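Local coordinates for protein manganese-dependent inorganic pyrophosphatase (Methanocaldococcus jannaschii, PDB 2EB0) that probably hydrolyses inorganic diphosphate to two phosphates, using manganese ions held at its active site, at residues Lys204-Asn209 with Gln296-Leu301; Glu40-Lys45 with Ala137-Ser142; Leu100-Pro105 with Asp123-Lys128; Val218-Ile221 with Glu225-Ser228; Asp147-Lys152 with Gly289-Lys294. All coordinates share one frame; numbering follows the deposited sequence.

The five contacts trace two domains and the seam between them. Interactions 2 and 3 belong to the N-terminal DHH part, centres about 22 Å apart, and 3 falls within the chain span of 2. Interactions 1 and 4 belong to the DHHA2 part, on adjacent strands of its mixed sheet, centres about 23 Å apart. Interaction 5 joins the parts, sharing helix 134-148 with interaction 2 and helix 293-306 with interaction 1; the segments of 1 and 5 alternate along the chain, and 4 lies inside both spans. It brings a manganese ligand on helix 134-148 next to the start of helix 293-306. Interaction 3 lies at the dimer interface; interactions 1 and 5 also touch the second subunit.

Interaction 1 (Lys204-Asn209 with Gln296-Leu301); sequences KNFDFN and QVVPPL
Val298 splits its two methyl groups between the rings of Phe206 and Phe208, and this is the tight part of the contact. Its CG1 stands 3.8 Å from Phe208 CZ, while CG2 lies 3.9 Å from Phe206 CZ. At a chi1 of 177° the valine holds CG1 beside its carbonyl carbon and CG2 beside its backbone N, one methyl for each ring. Phe208 meets a second partner further along the helix: Leu301 CD2 comes up to the edge of the ring, near its plane, at 4.1 Å from CE2. Cutting Phe208 back to an alanine is likely to open a gap beside Val298 CG1 and leave Leu301 CD2 without its aromatic neighbour. The other face of the strand is the solvent side, with Asp207 exposed and its backbone N bonded to Glu69 OE1. On the helix, Pro299 packs on Glu97 of the second subunit, whose Thr96 also touches Val298. The proline nitrogens of Pro299 and Pro300 have no hydrogen to give the preceding turn, and the helix is kinked there. The arrangement is that of an alpha/beta layer: the C-terminal helix 293-306 lies on the mixed sheet of the DHHA2 domain, reaching its edge strand 204-208.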
# COMPACT_ATOMS: atom_id res chain seq x y z
N LYS B 204 11.22 -17.46 1.08
CA LYS B 204 10.00 -16.66 1.02
C LYS B 204 9.00 -17.29 0.06
O LYS B 204 9.39 -17.77 -1.01
CB LYS B 204 10.31 -15.23 0.56
CG LYS B 204 10.94 -14.36 1.62
CD LYS B 204 9.95 -13.31 2.11
CE LYS B 204 10.54 -12.45 3.23
NZ LYS B 204 11.76 -11.73 2.79
N ASN B 205 7.73 -17.30 0.44
CA ASN B 205 6.69 -17.86 -0.41
C ASN B 205 5.84 -16.74 -0.98
O ASN B 205 5.61 -15.74 -0.30
CB ASN B 205 5.82 -18.82 0.40
CG ASN B 205 6.58 -20.05 0.82
OD1 ASN B 205 7.28 -20.65 0.02
ND2 ASN B 205 6.44 -20.43 2.08
N PHE B 206 5.38 -16.89 -2.22
CA PHE B 206 4.56 -15.87 -2.86
C PHE B 206 3.38 -16.45 -3.62
O PHE B 206 3.32 -17.66 -3.90
CB PHE B 206 5.35 -15.06 -3.90
CG PHE B 206 6.58 -14.40 -3.37
CD1 PHE B 206 7.74 -15.14 -3.12
CD2 PHE B 206 6.61 -13.02 -3.14
CE1 PHE B 206 8.89 -14.53 -2.64
CE2 PHE B 206 7.75 -12.40 -2.66
CZ PHE B 206 8.90 -13.15 -2.41
N ASP B 207 2.45 -15.57 -3.97
CA ASP B 207 1.30 -15.95 -4.76
C ASP B 207 1.40 -15.07 -6.00
O ASP B 207 1.17 -13.86 -5.92
CB ASP B 207 -0.01 -15.67 -4.04
CG ASP B 207 -1.22 -16.10 -4.85
OD1 ASP B 207 -2.36 -15.70 -4.51
OD2 ASP B 207 -1.05 -16.84 -5.84
N PHE B 208 1.76 -15.66 -7.13
CA PHE B 208 1.87 -14.91 -8.38
C PHE B 208 0.75 -15.28 -9.32
O PHE B 208 0.82 -16.31 -10.00
CB PHE B 208 3.20 -15.18 -9.08
CG PHE B 208 4.41 -14.66 -8.36
CD1 PHE B 208 4.30 -13.65 -7.41
CD2 PHE B 208 5.67 -15.16 -8.65
CE1 PHE B 208 5.43 -13.15 -6.77
CE2 PHE B 208 6.81 -14.67 -8.02
CZ PHE B 208 6.69 -13.66 -7.08
N ASN B 209 -0.28 -14.44 -9.37
CA ASN B 209 -1.42 -14.69 -10.26
C ASN B 209 -1.94 -16.12 -10.05
O ASN B 209 -2.05 -16.90 -10.99
CB ASN B 209 -0.95 -14.48 -11.71
CG ASN B 209 -2.10 -14.33 -12.68
OD1 ASN B 209 -3.15 -13.79 -12.33
ND2 ASN B 209 -1.90 -14.78 -13.90
N GLN B 296 15.09 -7.34 -8.07
CA GLN B 296 15.58 -7.92 -9.31
C GLN B 296 15.00 -9.28 -9.69
O GLN B 296 15.04 -9.67 -10.86
CB GLN B 296 17.11 -8.01 -9.22
CG GLN B 296 17.77 -6.65 -9.06
CD GLN B 296 19.27 -6.74 -8.83
OE1 GLN B 296 19.71 -7.08 -7.73
NE2 GLN B 296 20.05 -6.44 -9.86
N VAL B 297 14.44 -9.99 -8.72
CA VAL B 297 13.88 -11.31 -9.00
C VAL B 297 12.35 -11.38 -9.00
O VAL B 297 11.75 -11.95 -9.91
CB VAL B 297 14.42 -12.36 -8.00
CG1 VAL B 297 13.82 -13.73 -8.30
CG2 VAL B 297 15.94 -12.40 -8.07
N VAL B 298 11.72 -10.80 -7.99
CA VAL B 298 10.27 -10.83 -7.91
C VAL B 298 9.55 -10.06 -9.02
O VAL B 298 8.65 -10.59 -9.68
CB VAL B 298 9.79 -10.32 -6.52
CG1 VAL B 298 8.27 -10.29 -6.45
CG2 VAL B 298 10.35 -11.22 -5.42
N PRO B 299 9.97 -8.81 -9.28
CA PRO B 299 9.31 -8.01 -10.33
C PRO B 299 9.16 -8.66 -11.70
O PRO B 299 8.05 -8.73 -12.23
CB PRO B 299 10.16 -6.74 -10.37
CG PRO B 299 10.64 -6.62 -8.95
CD PRO B 299 11.04 -8.04 -8.63
N PRO B 300 10.27 -9.14 -12.30
CA PRO B 300 10.18 -9.77 -13.63
C PRO B 300 9.45 -11.10 -13.60
O PRO B 300 8.79 -11.48 -14.56
CB PRO B 300 11.64 -9.92 -14.03
CG PRO B 300 12.30 -10.20 -12.73
CD PRO B 300 11.65 -9.18 -11.81
N LEU B 301 9.58 -11.81 -12.48
CA LEU B 301 8.95 -13.10 -12.31
C LEU B 301 7.43 -12.97 -12.12
O LEU B 301 6.65 -13.67 -12.79
CB LEU B 301 9.58 -13.84 -11.13
CG LEU B 301 9.51 -15.36 -11.13
CD1 LEU B 301 10.18 -15.93 -12.39
CD2 LEU B 301 10.23 -15.87 -9.86

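Interaction 2 (Glu40-Lys45 with Ala137-Ser142); sequences EFVLRK and AGLLLS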
# COMPACT_ATOMS: atom_id res chain seq x y z
N GLU B 40 21.18 -13.15 15.86
CA GLU B 40 21.62 -13.52 17.21
C GLU B 40 22.83 -12.66 17.55
O GLU B 40 22.92 -12.09 18.64
CB GLU B 40 21.98 -15.00 17.26
CG GLU B 40 22.53 -15.45 18.59
CD GLU B 40 22.80 -16.94 18.63
OE1 GLU B 40 23.43 -17.40 19.61
OE2 GLU B 40 22.39 -17.64 17.68
N PHE B 41 23.76 -12.57 16.61
CA PHE B 41 24.97 -11.79 16.76
C PHE B 41 24.63 -10.33 17.07
O PHE B 41 25.13 -9.75 18.03
CB PHE B 41 25.80 -11.90 15.47
CG PHE B 41 26.87 -10.85 15.33
CD1 PHE B 41 27.89 -10.75 16.26
CD2 PHE B 41 26.87 -9.99 14.24
CE1 PHE B 41 28.91 -9.81 16.11
CE2 PHE B 41 27.87 -9.05 14.07
CZ PHE B 41 28.90 -8.95 15.01
N VAL B 42 23.76 -9.75 16.24
CA VAL B 42 23.35 -8.35 16.41
C VAL B 42 22.64 -8.09 17.74
O VAL B 42 22.90 -7.08 18.40
CB VAL B 42 22.46 -7.91 15.21
CG1 VAL B 42 21.81 -6.57 15.48
CG2 VAL B 42 23.30 -7.81 13.95
N LEU B 43 21.76 -9.00 18.14
CA LEU B 43 21.04 -8.85 19.40
C LEU B 43 22.01 -8.89 20.58
O LEU B 43 22.00 -8.01 21.44
CB LEU B 43 20.00 -9.95 19.57
CG LEU B 43 18.87 -10.01 18.54
CD1 LEU B 43 17.92 -11.12 18.92
CD2 LEU B 43 18.15 -8.67 18.49
N ARG B 44 22.84 -9.92 20.61
CA ARG B 44 23.82 -10.05 21.67
C ARG B 44 24.71 -8.79 21.71
O ARG B 44 25.02 -8.26 22.77
CB ARG B 44 24.70 -11.29 21.44
CG ARG B 44 25.92 -11.35 22.36
CD ARG B 44 26.74 -12.61 22.15
NE ARG B 44 26.09 -13.80 22.71
CZ ARG B 44 25.36 -14.66 22.01
NH1 ARG B 44 25.17 -14.47 20.71
NH2 ARG B 44 24.82 -15.71 22.62
N LYS B 45 25.10 -8.31 20.53
CA LYS B 45 25.96 -7.15 20.45
C LYS B 45 25.42 -5.93 21.17
O LYS B 45 26.14 -5.26 21.90
CB LYS B 45 26.24 -6.80 18.99
CG LYS B 45 27.21 -5.65 18.80
CD LYS B 45 27.65 -5.57 17.35
CE LYS B 45 28.76 -4.56 17.15
NZ LYS B 45 28.27 -3.17 17.16
N ALA B 137 19.33 1.98 18.47
CA ALA B 137 19.91 2.65 17.30
C ALA B 137 20.84 1.64 16.62
O ALA B 137 20.96 1.61 15.39
CB ALA B 137 20.69 3.88 17.73
N GLY B 138 21.48 0.81 17.44
CA GLY B 138 22.38 -0.21 16.92
C GLY B 138 21.64 -1.26 16.12
O GLY B 138 22.18 -1.76 15.13
N LEU B 139 20.42 -1.60 16.53
CA LEU B 139 19.64 -2.61 15.80
C LEU B 139 19.21 -2.08 14.44
O LEU B 139 19.27 -2.79 13.44
CB LEU B 139 18.38 -3.02 16.56
CG LEU B 139 18.45 -3.71 17.92
CD1 LEU B 139 17.06 -4.23 18.23
CD2 LEU B 139 19.46 -4.85 17.93
N LEU B 140 18.76 -0.83 14.42
CA LEU B 140 18.32 -0.21 13.18
C LEU B 140 19.50 -0.16 12.23
O LEU B 140 19.36 -0.41 11.03
CB LEU B 140 17.80 1.20 13.43
CG LEU B 140 16.52 1.36 14.24
CD1 LEU B 140 16.13 2.85 14.27
CD2 LEU B 140 15.40 0.52 13.62
N LEU B 141 20.66 0.16 12.78
CA LEU B 141 21.89 0.24 12.01
C LEU B 141 22.19 -1.12 11.41
O LEU B 141 22.46 -1.25 10.22
CB LEU B 141 23.06 0.65 12.91
CG LEU B 141 24.44 0.57 12.24
CD1 LEU B 141 24.43 1.29 10.91
CD2 LEU B 141 25.48 1.17 13.18
N SER B 142 22.14 -2.15 12.26
CA SER B 142 22.41 -3.51 11.82
C SER B 142 21.41 -3.93 10.73
O SER B 142 21.79 -4.56 9.74
CB SER B 142 22.30 -4.47 13.00
OG SER B 142 23.09 -4.01 14.08
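Val42 drives into the helix 134-148 at Ser142, and its side chain can be followed outward atom by atom. CB sits 4.1 Å from Ser142 CB, already in range. At the first branch, CG1 is pressed against the serine, 3.2 Å from Ser142 OG and 3.3 Å from Ser142 CB, the latter closer than carbon atoms usually pack. The same methyl has Leu139 CD2 on a further flank, at 3.8 Å. The second branch, CG2, rests on Ser142 CB at 3.6 Å. Both methyls of the valine thus bear on the one serine.

The serine hydroxyl is not available to wander: it donates to Gly138 O one turn earlier, OG to O 2.6 Å. That carbonyl also accepts from the backbone N of Ser142, the two donors arriving on opposite faces of its plane, so a buried hydroxyl is satisfied within its own helix. Leu139 adds one more apolar touch, its CD2 4.1 Å from Leu43 CD2.

The segment axes run nearly antiparallel, at 157°, and come within 9.8 Å. Around this pair in the DHH domain, helix 12-25 closes one flank, with Ile15 on Leu43 and with Ala16 and Ile19 on Leu139. Helix 176-188 brings in Phe179, which touches Ser142 and forms a cation-pi contact with Lys45.

Interaction 3 (Leu100-Pro105 with Asp123-Lys128); sequences LYYAKP and DLIGGK
Leu100 and Tyr102 point the same way from strand 100-103, and Ile125 is received by both. Leu100 carries most of the contact on the strand side, its CG turned opposite the backbone N (chi1 163°), which carries the branched end out to the loop. There CD2 lies along the main chain of one residue, 3.6 Å from Ile125 O and 3.7 Å from Ile125 CA, with Ile125 CB also at 3.7 Å. The other methyl, CD1, is a looser neighbour of Leu124 O, at 4.3 Å.

Ile125 is turned so that its two branches part. CG1 takes the position between the backbone N and the carbonyl carbon (chi1 65°), while CG2, anti to the carbonyl carbon, is the branch that meets Leu100 and Tyr102. CG2 passes 4.1 Å from Leu100 CD2 and then meets the Tyr102 ring at a slant, 4.3 Å from Tyr102 CD2, so that the methyl lies between leucine and tyrosine. No hydrogen bond crosses the contact, which rests on apolar packing; CD2 of Leu100 merely lies beside the Ile125 carbonyl. The loop turns next at Gly126, where the backbone angles would jam a CB against the carbonyl O of Ile125 and so call for glycine.

Strand 100-103 is the last of the parallel sheet within this chain, beside strand 81-87, whose Ile86 touches both Tyr102 and Ile125. Helix 109-118 lies over the same face, its Leu116 resting on the same two residues. At the outer edge Tyr101, Tyr102 and Ala103 pair antiparallel with a strand of the second subunit, and Tyr102 meets its counterpart there, so the sheet continues across the dimer.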
# COMPACT_ATOMS: atom_id res chain seq x y z
N LEU B 100 -3.51 1.98 8.37
CA LEU B 100 -2.32 2.81 8.28
C LEU B 100 -1.36 1.94 7.47
O LEU B 100 -1.04 0.81 7.86
CB LEU B 100 -1.71 3.09 9.65
CG LEU B 100 -0.27 3.61 9.59
CD1 LEU B 100 -0.22 5.00 8.98
CD2 LEU B 100 0.30 3.63 10.98
N TYR B 101 -0.94 2.45 6.32
CA TYR B 101 -0.03 1.69 5.48
C TYR B 101 1.09 2.62 5.07
O TYR B 101 0.84 3.66 4.46
CB TYR B 101 -0.76 1.18 4.24
CG TYR B 101 -0.04 0.08 3.52
CD1 TYR B 101 1.26 0.27 3.05
CD2 TYR B 101 -0.64 -1.15 3.32
CE1 TYR B 101 1.95 -0.75 2.40
CE2 TYR B 101 0.04 -2.18 2.67
CZ TYR B 101 1.33 -1.97 2.21
OH TYR B 101 2.00 -2.98 1.57
N TYR B 102 2.32 2.26 5.41
CA TYR B 102 3.46 3.10 5.05
C TYR B 102 4.64 2.28 4.55
O TYR B 102 5.28 1.55 5.32
CB TYR B 102 3.88 3.96 6.25
CG TYR B 102 4.97 4.96 5.94
CD1 TYR B 102 4.92 5.73 4.77
CD2 TYR B 102 6.05 5.14 6.80
CE1 TYR B 102 5.91 6.65 4.48
CE2 TYR B 102 7.05 6.07 6.52
CZ TYR B 102 6.98 6.82 5.36
OH TYR B 102 7.97 7.72 5.06
N ALA B 103 4.90 2.38 3.25
CA ALA B 103 6.01 1.66 2.64
C ALA B 103 6.81 2.56 1.67
O ALA B 103 6.24 3.28 0.87
CB ALA B 103 5.50 0.41 1.91
N LYS B 104 8.13 2.52 1.78
CA LYS B 104 9.00 3.30 0.91
C LYS B 104 9.94 2.31 0.24
O LYS B 104 10.43 1.39 0.88
CB LYS B 104 9.83 4.32 1.70
CG LYS B 104 9.01 5.41 2.37
CD LYS B 104 9.86 6.35 3.22
CE LYS B 104 10.37 7.58 2.45
NZ LYS B 104 11.49 7.29 1.51
N PRO B 105 10.19 2.49 -1.06
CA PRO B 105 11.10 1.54 -1.71
C PRO B 105 12.58 1.81 -1.37
O PRO B 105 13.36 2.18 -2.24
CB PRO B 105 10.78 1.70 -3.19
CG PRO B 105 10.41 3.17 -3.30
CD PRO B 105 9.58 3.42 -2.04
N ASP B 123 5.32 10.04 15.41
CA ASP B 123 3.91 10.07 15.80
C ASP B 123 2.98 9.94 14.59
O ASP B 123 1.78 9.72 14.75
CB ASP B 123 3.62 11.37 16.57
CG ASP B 123 3.98 12.61 15.78
OD1 ASP B 123 5.06 12.62 15.14
OD2 ASP B 123 3.20 13.59 15.82
N LEU B 124 3.54 10.07 13.39
CA LEU B 124 2.75 9.92 12.17
C LEU B 124 2.20 8.50 12.05
O LEU B 124 1.16 8.29 11.43
CB LEU B 124 3.60 10.24 10.93
CG LEU B 124 3.65 11.69 10.45
CD1 LEU B 124 4.68 11.82 9.33
CD2 LEU B 124 2.28 12.13 9.96
N ILE B 125 2.91 7.53 12.62
CA ILE B 125 2.44 6.15 12.55
C ILE B 125 2.04 5.60 13.91
O ILE B 125 1.88 4.39 14.07
CB ILE B 125 3.49 5.20 11.90
CG1 ILE B 125 4.75 5.10 12.76
CG2 ILE B 125 3.85 5.71 10.50
CD1 ILE B 125 5.80 4.17 12.18
N GLY B 126 1.88 6.49 14.88
CA GLY B 126 1.48 6.07 16.21
C GLY B 126 2.56 6.20 17.27
O GLY B 126 2.29 5.98 18.45
N GLY B 127 3.78 6.56 16.85
CA GLY B 127 4.89 6.70 17.77
C GLY B 127 4.62 7.61 18.95
O GLY B 127 3.78 8.50 18.87
N LYS B 128 5.35 7.41 20.05
CA LYS B 128 5.16 8.21 21.25
C LYS B 128 6.31 9.15 21.58
O LYS B 128 6.57 9.44 22.75
CB LYS B 128 4.90 7.29 22.45
CG LYS B 128 3.83 6.23 22.22
CD LYS B 128 2.50 6.84 21.83
CE LYS B 128 1.47 5.77 21.53
NZ LYS B 128 0.15 6.37 21.16

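Interaction 4 (Val218-Ile221 with Glu225-Ser228); sequences VEVI and EVES
A beta-alpha-beta connection of the DHHA2 domain begins here: strand 211-220 leaves the sheet, the short helix 224-227 turns back over it, and the chain goes on through helix 230-243 to the parallel neighbour, strand 248-255. Val226 is the helix residue that meets the strand. Its two methyls are shared between two strand residues of the same face. CG2 meets Val220 CG1 at 4.0 Å, the side chains crossing at a slant, and CG1 lies 4.2 Å from Val218 CG1. With the Val226 chi1 at 170°, CG1 goes to Val218 and CG2 to Val220. Val220 in turn puts CG1 beside its own backbone N, anti to the carbonyl carbon (chi1 -57°), and so offers that methyl to the helix.

The contact is light and wholly apolar. Glu219, between the two strand valines, points to the other face of the sheet, where it touches Val149. Ser228 OG donates to Glu225 O three residues back, 2.6 Å away and approaching at 32° from the carbonyl plane. The backbone N of Ser228 reaches the same oxygen more weakly. Val226 also rests on Ile253 of strand 248-255, the strand that pairs with Val218 and Val220 through the backbone. Two strand valines under one helix valine, with the next parallel strand alongside, are part of the apolar layer between helix and sheet in a beta-alpha-beta crossover.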
# COMPACT_ATOMS: atom_id res chain seq x y z
N VAL B 218 20.69 -17.38 -0.21
CA VAL B 218 21.77 -17.47 0.75
C VAL B 218 22.82 -16.49 0.23
O VAL B 218 23.04 -16.39 -0.97
CB VAL B 218 22.35 -18.91 0.84
CG1 VAL B 218 22.91 -19.34 -0.50
CG2 VAL B 218 23.42 -18.96 1.92
N GLU B 219 23.43 -15.74 1.14
CA GLU B 219 24.43 -14.73 0.77
C GLU B 219 25.77 -15.08 1.42
O GLU B 219 25.87 -15.12 2.64
CB GLU B 219 23.95 -13.34 1.22
CG GLU B 219 22.57 -12.97 0.69
CD GLU B 219 21.93 -11.78 1.40
OE1 GLU B 219 21.76 -11.83 2.64
OE2 GLU B 219 21.59 -10.79 0.72
N VAL B 220 26.79 -15.31 0.61
CA VAL B 220 28.09 -15.68 1.15
C VAL B 220 29.24 -14.93 0.50
O VAL B 220 29.12 -14.38 -0.59
CB VAL B 220 28.35 -17.20 1.01
CG1 VAL B 220 27.24 -17.99 1.69
CG2 VAL B 220 28.44 -17.57 -0.47
N ILE B 221 30.38 -14.92 1.19
CA ILE B 221 31.56 -14.25 0.68
C ILE B 221 32.35 -15.21 -0.22
O ILE B 221 32.96 -14.80 -1.20
CB ILE B 221 32.44 -13.76 1.84
CG1 ILE B 221 31.62 -12.77 2.70
CG2 ILE B 221 33.68 -13.07 1.29
CD1 ILE B 221 32.32 -12.31 3.97
N GLU B 225 31.78 -23.42 -0.64
CA GLU B 225 31.15 -24.39 0.24
C GLU B 225 29.68 -24.62 -0.08
O GLU B 225 29.17 -25.73 0.07
CB GLU B 225 31.28 -24.00 1.71
CG GLU B 225 30.65 -25.05 2.61
CD GLU B 225 31.00 -24.88 4.06
OE1 GLU B 225 30.63 -25.76 4.87
OE2 GLU B 225 31.65 -23.86 4.39
N VAL B 226 28.99 -23.57 -0.50
CA VAL B 226 27.58 -23.73 -0.83
C VAL B 226 27.49 -24.52 -2.14
O VAL B 226 26.55 -25.29 -2.35
CB VAL B 226 26.87 -22.37 -0.97
CG1 VAL B 226 25.47 -22.55 -1.57
CG2 VAL B 226 26.76 -21.72 0.39
N GLU B 227 28.47 -24.33 -3.01
CA GLU B 227 28.47 -25.03 -4.28
C GLU B 227 28.66 -26.53 -4.08
O GLU B 227 28.12 -27.33 -4.84
CB GLU B 227 29.55 -24.46 -5.20
CG GLU B 227 29.32 -22.99 -5.54
CD GLU B 227 30.30 -22.45 -6.55
OE1 GLU B 227 31.52 -22.64 -6.36
OE2 GLU B 227 29.85 -21.82 -7.54
N SER B 228 29.40 -26.90 -3.04
CA SER B 228 29.64 -28.30 -2.73
C SER B 228 28.40 -28.96 -2.14
O SER B 228 28.37 -30.17 -1.91
CB SER B 228 30.81 -28.44 -1.75
OG SER B 228 30.51 -27.85 -0.49

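Interaction 5 (Asp147-Lys152 with Gly289-Lys294); sequences DTVLFK and GVMSRK. With MN (manganese (II) ion), chain E.
Asp147 OD2 and Lys294 NZ lie near each other beside a manganese ion, linked through water. The metal ligands belong to the N-terminal part, and Lys294 comes in from the DHHA2 domain, as at the interdomain active site of family II pyrophosphatases. In the first shell, OD2 binds the manganese at 2.4 Å, together with Asp13, Asp66 and His88. Lys294 NZ stays 4.4 Å from OD2, too far for a direct bond, and water fills the step: one molecule donates to OD2 and accepts from NZ, 3.1 Å from that nitrogen. A second water accepts from NZ and reaches Asp147 O only weakly.

Further out, Met291 packs under the turn that follows Asp147. The bend at chi3 (88°) brings its CE to Val149 CG1 at 3.8 Å. Its SD lies 4.0 Å from Lys152 O. With a serine in place of Met291, Val149 CG1 would probably lose its partner, opening a gap between the turn and the 289-294 loop.

Second-shell bonds lie behind both ends. Ser292 is the N-cap of helix 293-306, its OG bonded to Lys295 N. Helix 134-148 ends in a Schellman motif with Val149 at positive phi, and Thr148 OG1 completes an ST motif, accepting from Phe151 N at 2.9 Å with an N-H to O angle of 155°.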
# COMPACT_ATOMS: atom_id res chain seq x y z
N ASP B 147 20.13 -5.63 5.43
CA ASP B 147 19.24 -5.60 4.28
C ASP B 147 19.88 -5.12 2.98
O ASP B 147 19.54 -5.61 1.90
CB ASP B 147 18.02 -4.75 4.61
CG ASP B 147 16.75 -5.57 4.64
OD1 ASP B 147 16.80 -6.72 5.13
OD2 ASP B 147 15.72 -5.06 4.19
N THR B 148 20.81 -4.18 3.07
CA THR B 148 21.46 -3.67 1.89
C THR B 148 22.73 -4.45 1.57
O THR B 148 23.35 -4.23 0.54
CB THR B 148 21.82 -2.17 2.05
OG1 THR B 148 22.71 -2.00 3.16
CG2 THR B 148 20.57 -1.37 2.27
N VAL B 149 23.10 -5.38 2.45
CA VAL B 149 24.32 -6.15 2.25
C VAL B 149 25.47 -5.14 2.19
O VAL B 149 26.25 -5.12 1.23
CB VAL B 149 24.29 -6.97 0.94
CG1 VAL B 149 25.46 -7.94 0.91
CG2 VAL B 149 22.95 -7.70 0.81
N LEU B 150 25.54 -4.31 3.22
CA LEU B 150 26.56 -3.28 3.32
C LEU B 150 26.51 -2.33 2.12
O LEU B 150 27.53 -2.05 1.49
CB LEU B 150 27.95 -3.89 3.45
CG LEU B 150 28.87 -3.27 4.52
CD1 LEU B 150 30.31 -3.55 4.15
CD2 LEU B 150 28.65 -1.78 4.63
N PHE B 151 25.31 -1.86 1.80
CA PHE B 151 25.10 -0.92 0.71
C PHE B 151 25.53 -1.43 -0.66
O PHE B 151 25.78 -0.63 -1.56
CB PHE B 151 25.82 0.38 1.04
CG PHE B 151 25.67 0.82 2.47
CD1 PHE B 151 26.77 0.85 3.32
CD2 PHE B 151 24.42 1.17 2.97
CE1 PHE B 151 26.62 1.24 4.65
CE2 PHE B 151 24.26 1.56 4.29
CZ PHE B 151 25.36 1.59 5.14
N LYS B 152 25.61 -2.74 -0.83
CA LYS B 152 26.00 -3.31 -2.11
C LYS B 152 24.78 -3.59 -2.97
O LYS B 152 24.82 -3.49 -4.19
CB LYS B 152 26.80 -4.60 -1.89
CG LYS B 152 28.09 -4.37 -1.13
CD LYS B 152 28.88 -5.65 -0.96
CE LYS B 152 30.23 -5.34 -0.34
NZ LYS B 152 31.14 -6.52 -0.32
N GLY B 289 24.92 -9.27 -11.56
CA GLY B 289 24.46 -8.06 -10.90
C GLY B 289 23.22 -8.25 -10.05
O GLY B 289 22.79 -7.32 -9.36
N VAL B 290 22.63 -9.44 -10.09
CA VAL B 290 21.42 -9.74 -9.33
C VAL B 290 21.68 -10.10 -7.86
O VAL B 290 22.24 -11.15 -7.56
CB VAL B 290 20.63 -10.89 -10.01
CG1 VAL B 290 19.40 -11.23 -9.19
CG2 VAL B 290 20.24 -10.49 -11.43
N MET B 291 21.30 -9.20 -6.95
CA MET B 291 21.48 -9.43 -5.52
C MET B 291 20.17 -9.28 -4.75
O MET B 291 20.01 -9.84 -3.66
CB MET B 291 22.46 -8.44 -4.92
CG MET B 291 23.92 -8.63 -5.27
SD MET B 291 24.91 -7.50 -4.26
CE MET B 291 25.18 -8.51 -2.81
N SER B 292 19.24 -8.51 -5.30
CA SER B 292 17.97 -8.26 -4.62
C SER B 292 16.78 -9.06 -5.09
O SER B 292 16.34 -8.95 -6.24
CB SER B 292 17.61 -6.78 -4.70
OG SER B 292 16.34 -6.57 -4.13
N ARG B 293 16.25 -9.85 -4.18
CA ARG B 293 15.09 -10.65 -4.45
C ARG B 293 13.92 -9.73 -4.77
O ARG B 293 13.30 -9.86 -5.83
CB ARG B 293 14.76 -11.50 -3.22
CG ARG B 293 13.50 -12.32 -3.31
CD ARG B 293 13.56 -13.46 -2.31
NE ARG B 293 13.81 -12.98 -0.95
CZ ARG B 293 14.23 -13.75 0.05
NH1 ARG B 293 14.46 -15.04 -0.13
NH2 ARG B 293 14.41 -13.21 1.25
N LYS B 294 13.64 -8.79 -3.88
CA LYS B 294 12.52 -7.87 -4.04
C LYS B 294 12.63 -6.89 -5.20
O LYS B 294 11.62 -6.38 -5.67
CB LYS B 294 12.31 -7.06 -2.75
CG LYS B 294 13.29 -5.89 -2.60
CD LYS B 294 12.90 -4.93 -1.48
CE LYS B 294 12.99 -5.58 -0.12
NZ LYS B 294 14.36 -6.08 0.17
MN MN E . 13.65 -5.89 5.06
O HOH W 1 16.70 -4.43 0.43
O HOH W 2 14.23 -7.56 2.94